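Local coordinates for protein pumilio homolog 23 (Arabidopsis thaliana, PDB 5WZJ) that binds RNA in a sequence-specific manner, recognising 18S rRNA through its pumilio repeats, and probably regulates translation and mRNA stability, at residues Leu241-Leu255 and Leu289-Leu301. Numbering follows the deposited sequence.
Sequences LKQDEQLLEIIPLIL and LVEVILEVAPESL. With nucleotides of chain B.
Ile251 and Leu301 meet at the buried heart of the interface between helix 244-254, most of which falls in Pumilio repeat 4, and the 289-301 segment of repeat 5. With CG of Leu301 anti to its own backbone N (chi1 -167°), its CD1 branch reaches Ile251 CG2 at 3.6 Å; Ile251 CG2 also meets Ile293 CG2, at 4.0 Å. Further along, the Leu255 and Ile293 side chains slide past each other in opposite directions, CD2 to CD1 3.7 Å, and the Ile254 side chain crosses that of Leu289 at a slant, CG2 against CD2. Helices 244-254 and 289-296 run nearly antiparallel (154°), their axes 11.7 Å apart. The other end is looser and borders solvent: exposed Leu241 offers CD1 alone to Val296 CG1, and a water bridges Lys242 N and Val296 O. There the Asp244 carboxylate lies along the Pro298 ring, Asp244 OD1 3.6 Å from Pro298 CG; an alanine here would probably leave Pro298 CB and CG without the carboxylate that covers them. From the same helix as Ile293, Glu291 OE1 accepts hydrogen bonds from both N1 (2.7 Å) and N2 (2.8 Å) of G7 of chain B, its OE2 paired with Arg181. Adjacent repeats are thus joined by apolar branches, leaving base recognition to a polar residue on another face of the helix.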
loop_
_atom_site.group_PDB
_atom_site.type_symbol
_atom_site.label_atom_id
_atom_site.label_comp_id
_atom_site.label_asym_id
_atom_site.label_seq_id
_atom_site.Cartn_x
_atom_site.Cartn_y
_atom_site.Cartn_z
ATOM N N LEU A 241 -6.292 13.590 -4.744
ATOM C CA LEU A 241 -6.529 12.705 -5.876
ATOM C C LEU A 241 -7.818 13.105 -6.598
ATOM O O LEU A 241 -8.839 13.383 -5.964
ATOM C CB LEU A 241 -6.599 11.251 -5.381
ATOM C CG LEU A 241 -6.847 10.137 -6.410
ATOM C CD1 LEU A 241 -5.617 9.864 -7.245
ATOM C CD2 LEU A 241 -7.316 8.854 -5.744
ATOM N N LYS A 242 -7.741 13.197 -7.927
ATOM C CA LYS A 242 -8.847 13.552 -8.820
ATOM C C LYS A 242 -9.327 15.001 -8.680
ATOM O O LYS A 242 -10.283 15.385 -9.371
ATOM C CB LYS A 242 -10.054 12.614 -8.649
ATOM C CG LYS A 242 -9.772 11.164 -9.034
ATOM C CD LYS A 242 -10.918 10.265 -8.585
ATOM C CE LYS A 242 -10.669 8.816 -8.947
ATOM N NZ LYS A 242 -10.643 8.627 -10.424
ATOM N N GLN A 243 -8.708 15.821 -7.825
ATOM C CA GLN A 243 -9.049 17.247 -7.762
ATOM C C GLN A 243 -8.134 18.015 -8.717
ATOM O O GLN A 243 -7.205 18.718 -8.315
ATOM C CB GLN A 243 -8.928 17.763 -6.333
ATOM C CG GLN A 243 -9.616 16.879 -5.298
ATOM C CD GLN A 243 -11.089 16.674 -5.615
ATOM O OE1 GLN A 243 -11.822 17.633 -5.841
ATOM N NE2 GLN A 243 -11.517 15.424 -5.657
ATOM N N ASP A 244 -8.422 17.874 -10.015
ATOM C CA ASP A 244 -7.432 18.249 -11.028
ATOM C C ASP A 244 -7.086 19.731 -10.977
ATOM O O ASP A 244 -5.925 20.104 -11.166
ATOM C CB ASP A 244 -7.920 17.864 -12.422
ATOM C CG ASP A 244 -7.657 16.393 -12.740
ATOM O OD1 ASP A 244 -7.280 15.628 -11.821
ATOM O OD2 ASP A 244 -7.814 16.008 -13.912
ATOM N N GLU A 245 -8.073 20.595 -10.729
ATOM C CA GLU A 245 -7.782 22.024 -10.705
ATOM C C GLU A 245 -6.869 22.399 -9.542
ATOM O O GLU A 245 -6.068 23.332 -9.668
ATOM C CB GLU A 245 -9.087 22.841 -10.665
ATOM C CG GLU A 245 -9.764 22.992 -9.294
ATOM C CD GLU A 245 -10.529 21.747 -8.838
ATOM O OE1 GLU A 245 -10.507 20.709 -9.540
ATOM O OE2 GLU A 245 -11.165 21.821 -7.766
ATOM N N GLN A 246 -6.972 21.700 -8.403
ATOM C CA GLN A 246 -6.041 21.951 -7.308
ATOM C C GLN A 246 -4.680 21.306 -7.575
ATOM O O GLN A 246 -3.640 21.909 -7.286
ATOM C CB GLN A 246 -6.631 21.449 -5.981
ATOM C CG GLN A 246 -7.964 22.100 -5.623
ATOM C CD GLN A 246 -8.227 22.108 -4.126
ATOM O OE1 GLN A 246 -7.505 22.754 -3.366
ATOM N NE2 GLN A 246 -9.272 21.399 -3.699
ATOM N N LEU A 247 -4.671 20.083 -8.115
ATOM C CA LEU A 247 -3.411 19.409 -8.423
ATOM C C LEU A 247 -2.581 20.218 -9.404
ATOM O O LEU A 247 -1.357 20.314 -9.255
ATOM C CB LEU A 247 -3.674 18.011 -8.983
ATOM C CG LEU A 247 -4.243 17.022 -7.963
ATOM C CD1 LEU A 247 -4.697 15.760 -8.657
ATOM C CD2 LEU A 247 -3.173 16.715 -6.934
ATOM N N LEU A 248 -3.233 20.818 -10.413
ATOM C CA LEU A 248 -2.535 21.652 -11.389
ATOM C C LEU A 248 -2.039 22.961 -10.790
ATOM O O LEU A 248 -1.145 23.593 -11.356
ATOM C CB LEU A 248 -3.445 21.927 -12.595
ATOM C CG LEU A 248 -3.786 20.671 -13.414
ATOM C CD1 LEU A 248 -4.984 20.923 -14.358
ATOM C CD2 LEU A 248 -2.562 20.195 -14.206
ATOM N N GLU A 249 -2.587 23.384 -9.656
ATOM C CA GLU A 249 -2.044 24.547 -8.970
ATOM C C GLU A 249 -0.925 24.162 -8.003
ATOM O O GLU A 249 0.079 24.872 -7.913
ATOM C CB GLU A 249 -3.167 25.283 -8.214
ATOM C CG GLU A 249 -2.916 26.779 -7.971
ATOM C CD GLU A 249 -3.247 27.649 -9.189
ATOM O OE1 GLU A 249 -3.547 27.104 -10.288
ATOM O OE2 GLU A 249 -3.216 28.888 -9.041
ATOM N N ILE A 250 -1.067 23.046 -7.281
ATOM C CA ILE A 250 -0.132 22.767 -6.193
ATOM C C ILE A 250 1.128 22.061 -6.692
ATOM O O ILE A 250 2.225 22.299 -6.175
ATOM C CB ILE A 250 -0.817 21.968 -5.067
ATOM C CG1 ILE A 250 -1.275 20.600 -5.545
ATOM C CG2 ILE A 250 -1.983 22.748 -4.472
ATOM C CD1 ILE A 250 -2.136 19.885 -4.517
ATOM N N ILE A 251 1.013 21.160 -7.669
ATOM C CA ILE A 251 2.184 20.390 -8.099
ATOM C C ILE A 251 3.266 21.292 -8.706
ATOM O O ILE A 251 4.446 21.102 -8.372
ATOM C CB ILE A 251 1.766 19.236 -9.018
ATOM C CG1 ILE A 251 1.030 18.159 -8.217
ATOM C CG2 ILE A 251 2.994 18.638 -9.734
ATOM C CD1 ILE A 251 0.461 17.050 -9.098
ATOM N N PRO A 252 2.939 22.271 -9.564
ATOM C CA PRO A 252 3.997 23.192 -10.040
ATOM C C PRO A 252 4.691 23.963 -8.929
ATOM O O PRO A 252 5.888 24.257 -9.055
ATOM C CB PRO A 252 3.241 24.143 -10.988
ATOM C CG PRO A 252 2.052 23.374 -11.426
ATOM C CD PRO A 252 1.668 22.484 -10.283
ATOM N N LEU A 253 3.982 24.306 -7.847
ATOM C CA LEU A 253 4.641 24.927 -6.697
ATOM C C LEU A 253 5.638 23.967 -6.049
ATOM O O LEU A 253 6.784 24.335 -5.771
ATOM C CB LEU A 253 3.601 25.403 -5.671
ATOM C CG LEU A 253 2.628 26.516 -6.079
ATOM C CD1 LEU A 253 1.533 26.736 -5.022
ATOM C CD2 LEU A 253 3.367 27.818 -6.350
ATOM N N ILE A 254 5.224 22.719 -5.816
ATOM C CA ILE A 254 6.122 21.732 -5.215
ATOM C C ILE A 254 7.349 21.498 -6.087
ATOM O O ILE A 254 8.467 21.341 -5.578
ATOM C CB ILE A 254 5.370 20.414 -4.955
ATOM C CG1 ILE A 254 4.256 20.646 -3.914
ATOM C CG2 ILE A 254 6.354 19.309 -4.522
ATOM C CD1 ILE A 254 3.402 19.417 -3.662
ATOM N N LEU A 255 7.164 21.437 -7.410
ATOM C CA LEU A 255 8.262 21.164 -8.326
ATOM C C LEU A 255 9.049 22.412 -8.704
ATOM O O LEU A 255 9.997 22.303 -9.486
ATOM C CB LEU A 255 7.746 20.484 -9.608
ATOM C CG LEU A 255 7.218 19.053 -9.401
ATOM C CD1 LEU A 255 6.749 18.434 -10.713
ATOM C CD2 LEU A 255 8.284 18.171 -8.736
ATOM N N LEU A 289 8.377 11.579 -2.647
ATOM C CA LEU A 289 7.433 12.627 -3.041
ATOM C C LEU A 289 7.049 12.502 -4.516
ATOM O O LEU A 289 5.874 12.633 -4.877
ATOM C CB LEU A 289 8.033 14.013 -2.773
ATOM C CG LEU A 289 7.157 15.243 -3.080
ATOM C CD1 LEU A 289 5.768 15.106 -2.454
ATOM C CD2 LEU A 289 7.824 16.503 -2.546
ATOM N N VAL A 290 8.034 12.286 -5.393
ATOM C CA VAL A 290 7.724 12.241 -6.820
ATOM C C VAL A 290 6.895 10.995 -7.169
ATOM O O VAL A 290 6.070 11.035 -8.092
ATOM C CB VAL A 290 9.014 12.328 -7.655
ATOM C CG1 VAL A 290 8.691 12.272 -9.154
ATOM C CG2 VAL A 290 9.771 13.627 -7.331
ATOM N N GLU A 291 7.087 9.884 -6.447
ATOM C CA GLU A 291 6.190 8.736 -6.603
ATOM C C GLU A 291 4.740 9.168 -6.474
ATOM O O GLU A 291 3.889 8.787 -7.283
ATOM C CB GLU A 291 6.478 7.658 -5.555
ATOM C CG GLU A 291 7.762 6.863 -5.722
ATOM C CD GLU A 291 7.854 5.801 -4.644
ATOM O OE1 GLU A 291 8.742 5.890 -3.769
ATOM O OE2 GLU A 291 6.978 4.911 -4.641
ATOM N N VAL A 292 4.444 9.974 -5.458
ATOM C CA VAL A 292 3.062 10.370 -5.220
ATOM C C VAL A 292 2.598 11.364 -6.280
ATOM O O VAL A 292 1.469 11.278 -6.774
ATOM C CB VAL A 292 2.901 10.928 -3.795
ATOM C CG1 VAL A 292 1.471 11.418 -3.591
ATOM C CG2 VAL A 292 3.222 9.832 -2.771
ATOM N N ILE A 293 3.465 12.307 -6.660
ATOM C CA ILE A 293 3.138 13.229 -7.747
ATOM C C ILE A 293 2.700 12.461 -8.992
ATOM O O ILE A 293 1.678 12.781 -9.620
ATOM C CB ILE A 293 4.331 14.150 -8.051
ATOM C CG1 ILE A 293 4.507 15.172 -6.922
ATOM C CG2 ILE A 293 4.121 14.863 -9.373
ATOM C CD1 ILE A 293 5.790 15.965 -7.034
ATOM N N LEU A 294 3.469 11.435 -9.366
ATOM C CA LEU A 294 3.148 10.686 -10.580
ATOM C C LEU A 294 1.854 9.899 -10.430
ATOM O O LEU A 294 1.115 9.741 -11.409
ATOM C CB LEU A 294 4.307 9.756 -10.949
ATOM C CG LEU A 294 5.566 10.487 -11.438
ATOM C CD1 LEU A 294 6.736 9.534 -11.663
ATOM C CD2 LEU A 294 5.227 11.219 -12.723
ATOM N N GLU A 295 1.553 9.424 -9.215
ATOM C CA GLU A 295 0.314 8.689 -8.981
ATOM C C GLU A 295 -0.917 9.573 -9.112
ATOM O O GLU A 295 -1.976 9.093 -9.526
ATOM C CB GLU A 295 0.322 8.049 -7.595
ATOM C CG GLU A 295 1.178 6.813 -7.547
ATOM C CD GLU A 295 1.531 6.398 -6.144
ATOM O OE1 GLU A 295 0.723 6.662 -5.211
ATOM O OE2 GLU A 295 2.629 5.813 -5.994
ATOM N N VAL A 296 -0.826 10.846 -8.709
ATOM C CA VAL A 296 -1.993 11.727 -8.758
ATOM C C VAL A 296 -1.980 12.685 -9.944
ATOM O O VAL A 296 -2.973 13.404 -10.149
ATOM C CB VAL A 296 -2.141 12.535 -7.450
ATOM C CG1 VAL A 296 -2.276 11.592 -6.279
ATOM C CG2 VAL A 296 -0.953 13.502 -7.275
ATOM N N ALA A 297 -0.910 12.709 -10.737
ATOM C CA ALA A 297 -0.766 13.742 -11.752
ATOM C C ALA A 297 -1.882 13.642 -12.789
ATOM O O ALA A 297 -2.166 12.542 -13.278
ATOM C CB ALA A 297 0.588 13.623 -12.447
ATOM N N PRO A 298 -2.550 14.749 -13.127
ATOM C CA PRO A 298 -3.429 14.759 -14.299
ATOM C C PRO A 298 -2.633 14.527 -15.573
ATOM O O PRO A 298 -1.416 14.714 -15.613
ATOM C CB PRO A 298 -4.037 16.168 -14.281
ATOM C CG PRO A 298 -3.922 16.604 -12.852
ATOM C CD PRO A 298 -2.621 16.010 -12.376
ATOM N N GLU A 299 -3.354 14.147 -16.635
ATOM C CA GLU A 299 -2.707 13.658 -17.852
ATOM C C GLU A 299 -1.678 14.647 -18.385
ATOM O O GLU A 299 -0.533 14.278 -18.671
ATOM C CB GLU A 299 -3.757 13.355 -18.925
ATOM C CG GLU A 299 -3.140 13.074 -20.294
ATOM C CD GLU A 299 -4.129 12.474 -21.284
ATOM O OE1 GLU A 299 -4.858 11.526 -20.908
ATOM O OE2 GLU A 299 -4.173 12.956 -22.437
ATOM N N SER A 300 -2.072 15.914 -18.531
ATOM C CA SER A 300 -1.176 16.900 -19.125
ATOM C C SER A 300 0.083 17.065 -18.289
ATOM O O SER A 300 1.190 17.223 -18.821
ATOM C CB SER A 300 -1.902 18.243 -19.259
ATOM O OG SER A 300 -2.342 18.688 -17.981
ATOM N N LEU A 301 -0.068 17.033 -16.970
ATOM C CA LEU A 301 1.088 17.191 -16.103
ATOM C C LEU A 301 1.976 15.950 -16.158
ATOM O O LEU A 301 3.203 16.067 -16.235
ATOM C CB LEU A 301 0.604 17.486 -14.680
ATOM C CG LEU A 301 1.628 17.991 -13.677
ATOM C CD1 LEU A 301 0.978 18.986 -12.726
ATOM C CD2 LEU A 301 2.176 16.819 -12.927
ATOM P P G B 7 16.086 -2.000 1.255
ATOM O OP1 G B 7 17.406 -2.290 1.861
ATOM O OP2 G B 7 14.794 -2.395 1.860
ATOM O "O5'" G B 7 15.942 -0.419 1.107
ATOM C "C5'" G B 7 17.024 0.369 0.647
ATOM C "C4'" G B 7 16.621 1.815 0.501
ATOM O "O4'" G B 7 15.826 2.006 -0.699
ATOM C "C3'" G B 7 15.739 2.373 1.601
ATOM O "O3'" G B 7 16.460 2.664 2.783
ATOM C "C2'" G B 7 15.120 3.592 0.926
ATOM O "O2'" G B 7 16.049 4.662 0.896
ATOM C "C1'" G B 7 14.926 3.077 -0.507
ATOM N N9 G B 7 13.552 2.592 -0.705
ATOM C C8 G B 7 13.011 1.408 -0.261
ATOM N N7 G B 7 11.750 1.297 -0.559
ATOM C C5 G B 7 11.434 2.474 -1.223
ATOM C C6 G B 7 10.210 2.922 -1.783
ATOM O O6 G B 7 9.128 2.335 -1.797
ATOM N N1 G B 7 10.320 4.174 -2.379
ATOM C C2 G B 7 11.479 4.908 -2.406
ATOM N N2 G B 7 11.403 6.103 -3.011
ATOM N N3 G B 7 12.629 4.504 -1.882
ATOM C C4 G B 7 12.536 3.289 -1.313
HETATM O O HOH W 1 -5.519 12.479 -9.694
#